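Local coordinates for solute-binding protein (Thermoactinomyces vulgaris, PDB 2ZYO) that binds maltodextrins such as maltotetraose, and probably cyclodextrins, most likely for uptake by a membrane carbohydrate transporter, at residues A[170-182]-A[356-368]. Residues are numbered along the deposited sequence; the frame is centred on the assembly and turned at random.
Sequences EANNFYYTYFLFA and MGVVWEPINNAHT. With GLC (alpha-D-glucopyranose), chain B; GLC (alpha-D-glucopyranose), chain C.
Phe174 pushes its side chain as a knob into the hole formed by Trp360, Ile363, Asn364 and His367 of helix 360-368. Ile363 CG1 lies over one face of the phenyl ring, 4.2 Å from its centroid, in a CH-pi contact, while Met356 CE comes up at the rim. The axes of helices 174-182 and 360-368 stay 10.3 Å apart and cross at 74°. Asn364 then ties the backbone: its OD1 takes the N-H of Phe174 at 2.8 Å in a nearly straight bond (172°), gripping the first turn of helix 174-182. With CG anti to the carbonyl carbon (chi1 -68°), the same amide turns ND2 toward O6 of the chain B glucose, a weak bond.

Further along, His367 is held at both ring nitrogens: ND1 donates to Ile363 O at 2.8 Å, and NE2 shares a hydrogen bond with Thr177 OG1. Phe181 meets this imidazole rim to rim, and Met212 and Val215 of helix 206-220 also touch it.

On the pocket side, Trp360 lays one indole face against the chain B sugar, C4 standing 3.4 Å above the plane, and Met356 CE backs the opposite face. Trp360 CZ3 packs on CB of Tyr175, and the Tyr175 ring has the chain C glucose over one face. Replacing Trp360 with an alanine would probably leave that chain B sugar without its aromatic platform and open a gap beside Phe174 CD2 and Tyr175 CB. Asn173, the N-cap, receives Tyr175 N and the chain B O6 on OD1, and its ND2 reaches Glu170 OE1 and the chain C O6. Aromatic faces for the glucoses and amides for their hydroxyls are characteristic of maltodextrin-binding clefts; here Asn364, which ties the two helices, and Asn173, which caps one, both bind sugar hydroxyls.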
loop_
_atom_site.group_PDB
_atom_site.type_symbol
_atom_site.label_atom_id
_atom_site.label_comp_id
_atom_site.label_asym_id
_atom_site.label_seq_id
_atom_site.Cartn_x
_atom_site.Cartn_y
_atom_site.Cartn_z
ATOM N N GLU A 170 11.640 7.372 7.184
ATOM C CA GLU A 170 12.026 6.054 7.684
ATOM C C GLU A 170 13.005 5.365 6.740
ATOM O O GLU A 170 12.667 4.366 6.091
ATOM C CB GLU A 170 10.792 5.177 7.892
ATOM C CG GLU A 170 10.051 5.435 9.179
ATOM C CD GLU A 170 9.069 4.328 9.496
ATOM O OE1 GLU A 170 9.513 3.183 9.729
ATOM O OE2 GLU A 170 7.856 4.607 9.507
ATOM N N ALA A 171 14.225 5.898 6.685
ATOM C CA ALA A 171 15.255 5.418 5.763
ATOM C C ALA A 171 15.858 4.070 6.170
ATOM O O ALA A 171 16.728 3.543 5.480
ATOM C CB ALA A 171 16.352 6.469 5.590
ATOM N N ASN A 172 15.395 3.527 7.294
ATOM C CA ASN A 172 15.800 2.195 7.740
ATOM C C ASN A 172 14.691 1.157 7.541
ATOM O O ASN A 172 14.731 0.064 8.111
ATOM C CB ASN A 172 16.267 2.234 9.203
ATOM C CG ASN A 172 15.204 2.780 10.152
ATOM O OD1 ASN A 172 14.108 3.165 9.737
ATOM N ND2 ASN A 172 15.531 2.811 11.440
ATOM N N ASN A 173 13.709 1.518 6.720
ATOM C CA ASN A 173 12.545 0.680 6.455
ATOM C C ASN A 173 12.383 0.510 4.950
ATOM O O ASN A 173 12.162 1.488 4.234
ATOM C CB ASN A 173 11.297 1.329 7.071
ATOM C CG ASN A 173 10.058 0.441 7.003
ATOM O OD1 ASN A 173 9.908 -0.394 6.110
ATOM N ND2 ASN A 173 9.145 0.644 7.949
ATOM N N PHE A 174 12.508 -0.732 4.484
ATOM C CA PHE A 174 12.471 -1.059 3.052
ATOM C C PHE A 174 11.179 -0.634 2.356
ATOM O O PHE A 174 11.189 -0.323 1.162
ATOM C CB PHE A 174 12.727 -2.556 2.851
ATOM C CG PHE A 174 12.755 -2.994 1.407
ATOM C CD1 PHE A 174 13.727 -2.516 0.532
ATOM C CD2 PHE A 174 11.820 -3.912 0.933
ATOM C CE1 PHE A 174 13.759 -2.933 -0.798
ATOM C CE2 PHE A 174 11.847 -4.336 -0.394
ATOM C CZ PHE A 174 12.817 -3.845 -1.260
ATOM N N TYR A 175 10.069 -0.615 3.092
ATOM C CA TYR A 175 8.821 -0.122 2.520
ATOM C C TYR A 175 8.999 1.303 1.975
ATOM O O TYR A 175 8.486 1.641 0.902
ATOM C CB TYR A 175 7.664 -0.170 3.533
ATOM C CG TYR A 175 6.405 0.435 2.955
ATOM C CD1 TYR A 175 5.569 -0.314 2.129
ATOM C CD2 TYR A 175 6.082 1.773 3.188
ATOM C CE1 TYR A 175 4.427 0.247 1.566
ATOM C CE2 TYR A 175 4.944 2.344 2.629
ATOM C CZ TYR A 175 4.124 1.575 1.818
ATOM O OH TYR A 175 3.003 2.140 1.261
ATOM N N TYR A 176 9.736 2.122 2.720
ATOM C CA TYR A 176 9.930 3.527 2.379
ATOM C C TYR A 176 11.070 3.739 1.391
ATOM O O TYR A 176 10.988 4.605 0.515
ATOM C CB TYR A 176 10.151 4.357 3.650
ATOM C CG TYR A 176 8.924 4.419 4.533
ATOM C CD1 TYR A 176 8.002 5.457 4.403
ATOM C CD2 TYR A 176 8.672 3.429 5.487
ATOM C CE1 TYR A 176 6.865 5.515 5.202
ATOM C CE2 TYR A 176 7.532 3.477 6.290
ATOM C CZ TYR A 176 6.637 4.526 6.144
ATOM O OH TYR A 176 5.511 4.589 6.933
ATOM N N THR A 177 12.122 2.935 1.522
ATOM C CA THR A 177 13.320 3.093 0.702
ATOM C C THR A 177 13.240 2.346 -0.622
ATOM O O THR A 177 14.165 2.424 -1.432
ATOM C CB THR A 177 14.576 2.614 1.445
ATOM O OG1 THR A 177 14.451 1.217 1.726
ATOM C CG2 THR A 177 14.759 3.380 2.739
ATOM N N TYR A 178 12.139 1.631 -0.852
ATOM C CA TYR A 178 11.989 0.857 -2.085
ATOM C C TYR A 178 12.336 1.653 -3.344
ATOM O O TYR A 178 13.010 1.130 -4.238
ATOM C CB TYR A 178 10.588 0.259 -2.215
ATOM C CG TYR A 178 10.404 -0.517 -3.501
ATOM C CD1 TYR A 178 11.078 -1.718 -3.712
ATOM C CD2 TYR A 178 9.571 -0.041 -4.512
ATOM C CE1 TYR A 178 10.921 -2.433 -4.893
ATOM C CE2 TYR A 178 9.411 -0.748 -5.698
ATOM C CZ TYR A 178 10.088 -1.942 -5.879
ATOM O OH TYR A 178 9.934 -2.657 -7.049
ATOM N N PHE A 179 11.897 2.912 -3.409
ATOM C CA PHE A 179 12.137 3.734 -4.600
ATOM C C PHE A 179 13.622 3.861 -4.937
ATOM O O PHE A 179 13.986 3.951 -6.107
ATOM C CB PHE A 179 11.444 5.105 -4.508
ATOM C CG PHE A 179 12.183 6.128 -3.683
ATOM C CD1 PHE A 179 12.994 7.080 -4.296
ATOM C CD2 PHE A 179 12.050 6.157 -2.296
ATOM C CE1 PHE A 179 13.673 8.039 -3.541
ATOM C CE2 PHE A 179 12.727 7.108 -1.529
ATOM C CZ PHE A 179 13.540 8.054 -2.154
ATOM N N LEU A 180 14.468 3.846 -3.906
ATOM C CA LEU A 180 15.920 3.904 -4.100
ATOM C C LEU A 180 16.454 2.630 -4.748
ATOM O O LEU A 180 17.368 2.685 -5.570
ATOM C CB LEU A 180 16.642 4.172 -2.775
ATOM C CG LEU A 180 16.355 5.511 -2.084
ATOM C CD1 LEU A 180 16.906 5.529 -0.664
ATOM C CD2 LEU A 180 16.913 6.679 -2.889
ATOM N N PHE A 181 15.884 1.487 -4.372
ATOM C CA PHE A 181 16.257 0.202 -4.961
ATOM C C PHE A 181 15.711 0.068 -6.381
ATOM O O PHE A 181 16.434 -0.332 -7.294
ATOM C CB PHE A 181 15.782 -0.954 -4.076
ATOM C CG PHE A 181 16.541 -1.071 -2.782
ATOM C CD1 PHE A 181 17.602 -1.959 -2.667
ATOM C CD2 PHE A 181 16.200 -0.288 -1.682
ATOM C CE1 PHE A 181 18.313 -2.076 -1.473
ATOM C CE2 PHE A 181 16.906 -0.392 -0.479
ATOM C CZ PHE A 181 17.963 -1.288 -0.376
ATOM N N ALA A 182 14.440 0.425 -6.562
ATOM C CA ALA A 182 13.798 0.386 -7.878
ATOM C C ALA A 182 14.510 1.280 -8.894
ATOM O O ALA A 182 14.625 0.921 -10.068
ATOM C CB ALA A 182 12.332 0.769 -7.765
ATOM N N MET A 356 6.831 -13.068 0.589
ATOM C CA MET A 356 7.125 -11.670 0.915
ATOM C C MET A 356 7.032 -11.406 2.421
ATOM O O MET A 356 7.737 -10.546 2.950
ATOM C CB MET A 356 6.208 -10.715 0.144
ATOM C CG MET A 356 6.597 -9.244 0.279
ATOM S SD MET A 356 8.223 -8.882 -0.414
ATOM C CE MET A 356 8.553 -7.263 0.275
ATOM N N GLY A 357 6.171 -12.162 3.101
ATOM C CA GLY A 357 5.972 -12.024 4.545
ATOM C C GLY A 357 7.239 -12.116 5.379
ATOM O O GLY A 357 7.363 -11.441 6.403
ATOM N N VAL A 358 8.183 -12.944 4.935
ATOM C CA VAL A 358 9.428 -13.157 5.677
ATOM C C VAL A 358 10.598 -12.329 5.130
ATOM O O VAL A 358 11.731 -12.465 5.594
ATOM C CB VAL A 358 9.810 -14.661 5.759
ATOM C CG1 VAL A 358 8.744 -15.443 6.521
ATOM C CG2 VAL A 358 10.037 -15.248 4.370
ATOM N N VAL A 359 10.314 -11.474 4.150
ATOM C CA VAL A 359 11.334 -10.595 3.572
ATOM C C VAL A 359 11.564 -9.356 4.443
ATOM O O VAL A 359 12.710 -8.941 4.639
ATOM C CB VAL A 359 10.991 -10.188 2.108
ATOM C CG1 VAL A 359 11.871 -9.029 1.623
ATOM C CG2 VAL A 359 11.134 -11.380 1.181
ATOM N N TRP A 360 10.478 -8.793 4.973
ATOM C CA TRP A 360 10.518 -7.518 5.699
ATOM C C TRP A 360 11.533 -7.479 6.842
ATOM O O TRP A 360 12.352 -6.563 6.907
ATOM C CB TRP A 360 9.129 -7.131 6.220
ATOM C CG TRP A 360 8.087 -6.987 5.152
ATOM C CD1 TRP A 360 7.041 -7.828 4.914
ATOM C CD2 TRP A 360 7.991 -5.941 4.174
ATOM N NE1 TRP A 360 6.293 -7.374 3.854
ATOM C CE2 TRP A 360 6.856 -6.217 3.379
ATOM C CE3 TRP A 360 8.752 -4.797 3.893
ATOM C CZ2 TRP A 360 6.459 -5.390 2.320
ATOM C CZ3 TRP A 360 8.359 -3.976 2.839
ATOM C CH2 TRP A 360 7.223 -4.278 2.066
ATOM N N GLU A 361 11.477 -8.466 7.737
ATOM C CA GLU A 361 12.352 -8.489 8.917
ATOM C C GLU A 361 13.851 -8.452 8.562
ATOM O O GLU A 361 14.554 -7.541 9.005
ATOM C CB GLU A 361 12.010 -9.674 9.838
ATOM C CG GLU A 361 12.779 -9.708 11.160
ATOM C CD GLU A 361 12.574 -11.004 11.934
ATOM O OE1 GLU A 361 11.455 -11.562 11.894
ATOM O OE2 GLU A 361 13.533 -11.463 12.589
ATOM N N PRO A 362 14.341 -9.426 7.762
ATOM C CA PRO A 362 15.753 -9.437 7.355
ATOM C C PRO A 362 16.197 -8.200 6.568
ATOM O O PRO A 362 17.295 -7.692 6.807
ATOM C CB PRO A 362 15.865 -10.690 6.474
ATOM C CG PRO A 362 14.697 -11.521 6.827
ATOM C CD PRO A 362 13.613 -10.588 7.217
ATOM N N ILE A 363 15.367 -7.719 5.644
ATOM C CA ILE A 363 15.756 -6.553 4.842
ATOM C C ILE A 363 15.815 -5.267 5.676
ATOM O O ILE A 363 16.700 -4.433 5.470
ATOM C CB ILE A 363 14.904 -6.377 3.538
ATOM C CG1 ILE A 363 15.570 -5.380 2.576
ATOM C CG2 ILE A 363 13.470 -5.960 3.845
ATOM C CD1 ILE A 363 16.898 -5.851 2.010
ATOM N N ASN A 364 14.884 -5.124 6.617
ATOM C CA ASN A 364 14.883 -3.969 7.514
ATOM C C ASN A 364 16.049 -4.013 8.492
ATOM O O ASN A 364 16.655 -2.982 8.784
ATOM C CB ASN A 364 13.547 -3.838 8.250
ATOM C CG ASN A 364 12.405 -3.461 7.322
ATOM O OD1 ASN A 364 12.621 -2.910 6.240
ATOM N ND2 ASN A 364 11.179 -3.760 7.741
ATOM N N ASN A 365 16.365 -5.210 8.986
ATOM C CA ASN A 365 17.549 -5.405 9.819
ATOM C C ASN A 365 18.817 -5.020 9.064
ATOM O O ASN A 365 19.706 -4.378 9.623
ATOM C CB ASN A 365 17.637 -6.851 10.313
ATOM C CG ASN A 365 16.606 -7.172 11.382
ATOM O OD1 ASN A 365 15.873 -6.298 11.848
ATOM N ND2 ASN A 365 16.547 -8.438 11.776
ATOM N N ALA A 366 18.882 -5.403 7.790
ATOM C CA ALA A 366 19.989 -5.022 6.914
ATOM C C ALA A 366 20.128 -3.502 6.808
ATOM O O ALA A 366 21.240 -2.978 6.816
ATOM C CB ALA A 366 19.821 -5.644 5.534
ATOM N N HIS A 367 18.995 -2.804 6.717
ATOM C CA HIS A 367 18.981 -1.340 6.750
ATOM C C HIS A 367 19.586 -0.806 8.050
ATOM O O HIS A 367 20.391 0.124 8.024
ATOM C CB HIS A 367 17.558 -0.802 6.586
ATOM C CG HIS A 367 17.084 -0.749 5.167
ATOM N ND1 HIS A 367 16.806 -1.880 4.430
ATOM C CD2 HIS A 367 16.819 0.303 4.355
ATOM C CE1 HIS A 367 16.401 -1.528 3.223
ATOM N NE2 HIS A 367 16.400 -0.209 3.150
ATOM N N THR A 368 19.192 -1.403 9.174
ATOM C CA THR A 368 19.698 -1.012 10.493
ATOM C C THR A 368 21.211 -1.208 10.602
ATOM O O THR A 368 21.921 -0.306 11.052
ATOM C CB THR A 368 18.960 -1.765 11.626
ATOM O OG1 THR A 368 17.591 -1.354 11.647
ATOM C CG2 THR A 368 19.578 -1.465 12.987
HETATM C C1 GLC B . 4.736 -2.462 5.147
HETATM C C2 GLC B . 4.122 -3.863 5.102
HETATM C C3 GLC B . 4.438 -4.611 6.395
HETATM C C4 GLC B . 5.950 -4.640 6.632
HETATM C C5 GLC B . 6.510 -3.213 6.608
HETATM C C6 GLC B . 8.022 -3.178 6.704
HETATM O O2 GLC B . 2.716 -3.763 4.941
HETATM O O3 GLC B . 3.935 -5.936 6.318
HETATM O O4 GLC B . 6.226 -5.241 7.889
HETATM O O5 GLC B . 6.142 -2.547 5.378
HETATM O O6 GLC B . 8.444 -2.415 7.822
HETATM C C1 GLC C . 2.135 2.066 6.152
HETATM C C2 GLC C . 1.516 0.970 5.247
HETATM C C3 GLC C . 2.092 -0.435 5.522
HETATM C C4 GLC C . 3.614 -0.403 5.661
HETATM C C5 GLC C . 4.019 0.674 6.665
HETATM C C6 GLC C . 5.524 0.776 6.859
HETATM O O1 GLC C . 1.645 2.001 7.445
HETATM O O2 GLC C . 0.099 0.944 5.406
HETATM O O3 GLC C . 1.746 -1.306 4.453
HETATM O O4 GLC C . 4.081 -1.688 6.113
HETATM O O5 GLC C . 3.565 1.959 6.199
HETATM O O6 GLC C . 5.944 0.102 8.037
HETATM O O HOH W 1 14.749 -1.071 10.648
HETATM O O HOH W 2 17.849 1.379 12.539
#